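Local coordinates for protein endo-beta-mannanase (Rhizomucor miehei, PDB 4QP0) that probably hydrolyses internal beta-1,4-mannosidic linkages at random in mannans, galactomannans and glucomannans, as a secreted glycoside hydrolase of family 5, at residues A[144-147]-A[148-152]. Residues are numbered along the deposited sequence; the frame is centred on the assembly and turned at random.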
loop_
_atom_site.group_PDB
_atom_site.type_symbol
_atom_site.label_atom_id
_atom_site.label_comp_id
_atom_site.label_asym_id
_atom_site.label_seq_id
_atom_site.Cartn_x
_atom_site.Cartn_y
_atom_site.Cartn_z
ATOM N N GLU A 144 14.755 -12.818 2.040
ATOM C CA GLU A 144 15.326 -13.242 0.762
ATOM C C GLU A 144 14.470 -12.799 -0.437
ATOM O O GLU A 144 15.009 -12.494 -1.500
ATOM C CB GLU A 144 15.633 -14.751 0.738
ATOM C CG GLU A 144 14.422 -15.681 0.720
ATOM C CD GLU A 144 14.783 -17.167 0.686
ATOM O OE1 GLU A 144 13.857 -18.011 0.802
ATOM O OE2 GLU A 144 15.985 -17.496 0.541
ATOM N N TYR A 145 13.151 -12.734 -0.251
ATOM C CA TYR A 145 12.246 -12.231 -1.287
ATOM C C TYR A 145 12.461 -10.737 -1.505
ATOM O O TYR A 145 12.592 -10.283 -2.650
ATOM C CB TYR A 145 10.783 -12.518 -0.943
ATOM C CG TYR A 145 9.792 -11.991 -1.964
ATOM C CD1 TYR A 145 9.661 -12.599 -3.214
ATOM C CD2 TYR A 145 8.987 -10.885 -1.686
ATOM C CE1 TYR A 145 8.753 -12.133 -4.154
ATOM C CE2 TYR A 145 8.076 -10.401 -2.627
ATOM C CZ TYR A 145 7.960 -11.028 -3.858
ATOM O OH TYR A 145 7.065 -10.566 -4.800
ATOM N N ILE A 146 12.508 -9.987 -0.400
ATOM C CA ILE A 146 12.750 -8.545 -0.430
ATOM C C ILE A 146 14.065 -8.252 -1.146
ATOM O O ILE A 146 14.098 -7.441 -2.071
ATOM C CB ILE A 146 12.715 -7.934 0.991
ATOM C CG1 ILE A 146 11.269 -7.798 1.458
ATOM C CG2 ILE A 146 13.424 -6.584 1.053
ATOM C CD1 ILE A 146 11.124 -7.567 2.948
ATOM N N SER A 147 15.127 -8.939 -0.739
ATOM C CA SER A 147 16.437 -8.825 -1.384
ATOM C C SER A 147 16.353 -9.052 -2.885
ATOM O O SER A 147 16.922 -8.296 -3.658
ATOM C CB SER A 147 17.424 -9.825 -0.777
ATOM O OG SER A 147 18.553 -9.999 -1.623
ATOM N N HIS A 148 15.645 -10.102 -3.285
ATOM C CA HIS A 148 15.504 -10.458 -4.688
ATOM C C HIS A 148 14.806 -9.373 -5.465
ATOM O O HIS A 148 15.243 -8.999 -6.556
ATOM C CB HIS A 148 14.742 -11.771 -4.802
ATOM C CG HIS A 148 14.726 -12.346 -6.191
ATOM N ND1 HIS A 148 15.421 -13.446 -6.524
ATOM C CD2 HIS A 148 14.071 -11.929 -7.343
ATOM C CE1 HIS A 148 15.223 -13.723 -7.821
ATOM N NE2 HIS A 148 14.399 -12.791 -8.323
ATOM N N VAL A 149 13.719 -8.851 -4.905
ATOM C CA VAL A 149 12.918 -7.839 -5.583
ATOM C C VAL A 149 13.699 -6.536 -5.723
ATOM O O VAL A 149 13.775 -5.980 -6.820
ATOM C CB VAL A 149 11.569 -7.600 -4.875
ATOM C CG1 VAL A 149 10.840 -6.410 -5.489
ATOM C CG2 VAL A 149 10.704 -8.844 -4.969
ATOM N N LEU A 150 14.305 -6.074 -4.627
ATOM C CA LEU A 150 15.078 -4.820 -4.646
ATOM C C LEU A 150 16.315 -4.895 -5.549
ATOM O O LEU A 150 16.705 -3.892 -6.155
ATOM C CB LEU A 150 15.508 -4.396 -3.235
ATOM C CG LEU A 150 14.526 -4.284 -2.064
ATOM C CD1 LEU A 150 15.159 -3.489 -0.932
ATOM C CD2 LEU A 150 13.208 -3.661 -2.462
ATOM N N ASN A 151 16.925 -6.082 -5.618
ATOM C CA ASN A 151 18.131 -6.297 -6.418
ATOM C C ASN A 151 17.871 -6.578 -7.897
ATOM O O ASN A 151 18.763 -6.393 -8.726
ATOM C CB ASN A 151 18.991 -7.417 -5.821
ATOM C CG ASN A 151 19.777 -6.963 -4.608
ATOM O OD1 ASN A 151 20.488 -5.957 -4.655
ATOM N ND2 ASN A 151 19.655 -7.700 -3.513
ATOM N N ARG A 152 16.658 -7.016 -8.226
ATOM C CA ARG A 152 16.326 -7.383 -9.595
ATOM C C ARG A 152 16.690 -6.289 -10.587
ATOM O O ARG A 152 16.368 -5.126 -10.372
ATOM C CB ARG A 152 14.840 -7.727 -9.734
ATOM C CG ARG A 152 14.515 -8.391 -11.062
ATOM C CD ARG A 152 13.025 -8.518 -11.337
ATOM N NE ARG A 152 12.758 -8.712 -12.768
ATOM C CZ ARG A 152 12.945 -9.856 -13.431
ATOM N NH1 ARG A 152 13.405 -10.936 -12.813
ATOM N NH2 ARG A 152 12.670 -9.917 -14.721
#
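One face of the Tyr-145 ring carries the CG2 methyl of Val-149, one helical turn further on. Val-149 CG2 stands 3.8 Å from the centroid of the Tyr-145 ring and 17° off the ring normal, displaced toward the rim where CZ is its nearest carbon, a CH-pi contact. With CG anti to the backbone N (chi1 179°), the tyrosine swings its ring outward from the helix, leaning toward Val-149, and its hydroxyl, at the far end, hydrogen-bonds to the backbone oxygen of Leu-56. A long aromatic with a polar end suits this place, since it fills a buried layer and still satisfies its oxygen; the beta-branch of valine puts one methyl over the ring.

Ile-146 and Leu-150 run alongside each other in the same direction, with Ile-146 CG2 4.0 Å from Leu-150 CG. Their branched apolar chains fill the buried side, where Ile-146 also packs on Ile-202 and Ile-206 of helix 192-209, whereas Leu-150 and Val-149 reach Trp-170 of strand 167-171.

Along the backbone, Leu-150 N donates to Ile-146 O at 2.9 Å, almost straight at 175°. Ser-147 O receives Asn-151 N at 3.0 Å and also, weakly, Asn-151 ND2 at 2.8 Å. Asn-151 ND2 makes a second weak bond, 3.2 Å long, to Ser-147 OG. Small polar side chains suit this partly exposed side, and Asn-151 OD1 turns to Lys-162, so both ends of the amide have partners. On another flank, histidine suits position 148 because its ring carries NE2 out to hydrogen-bond with Asp-80.

Arg-152 is the first residue to leave helical geometry. The last turns of helix 136-151 thus pair a buried apolar side with a partly exposed polar one, packing against strand 167-171 and helix 192-209 in the TIM barrel of family 5 glycoside hydrolases.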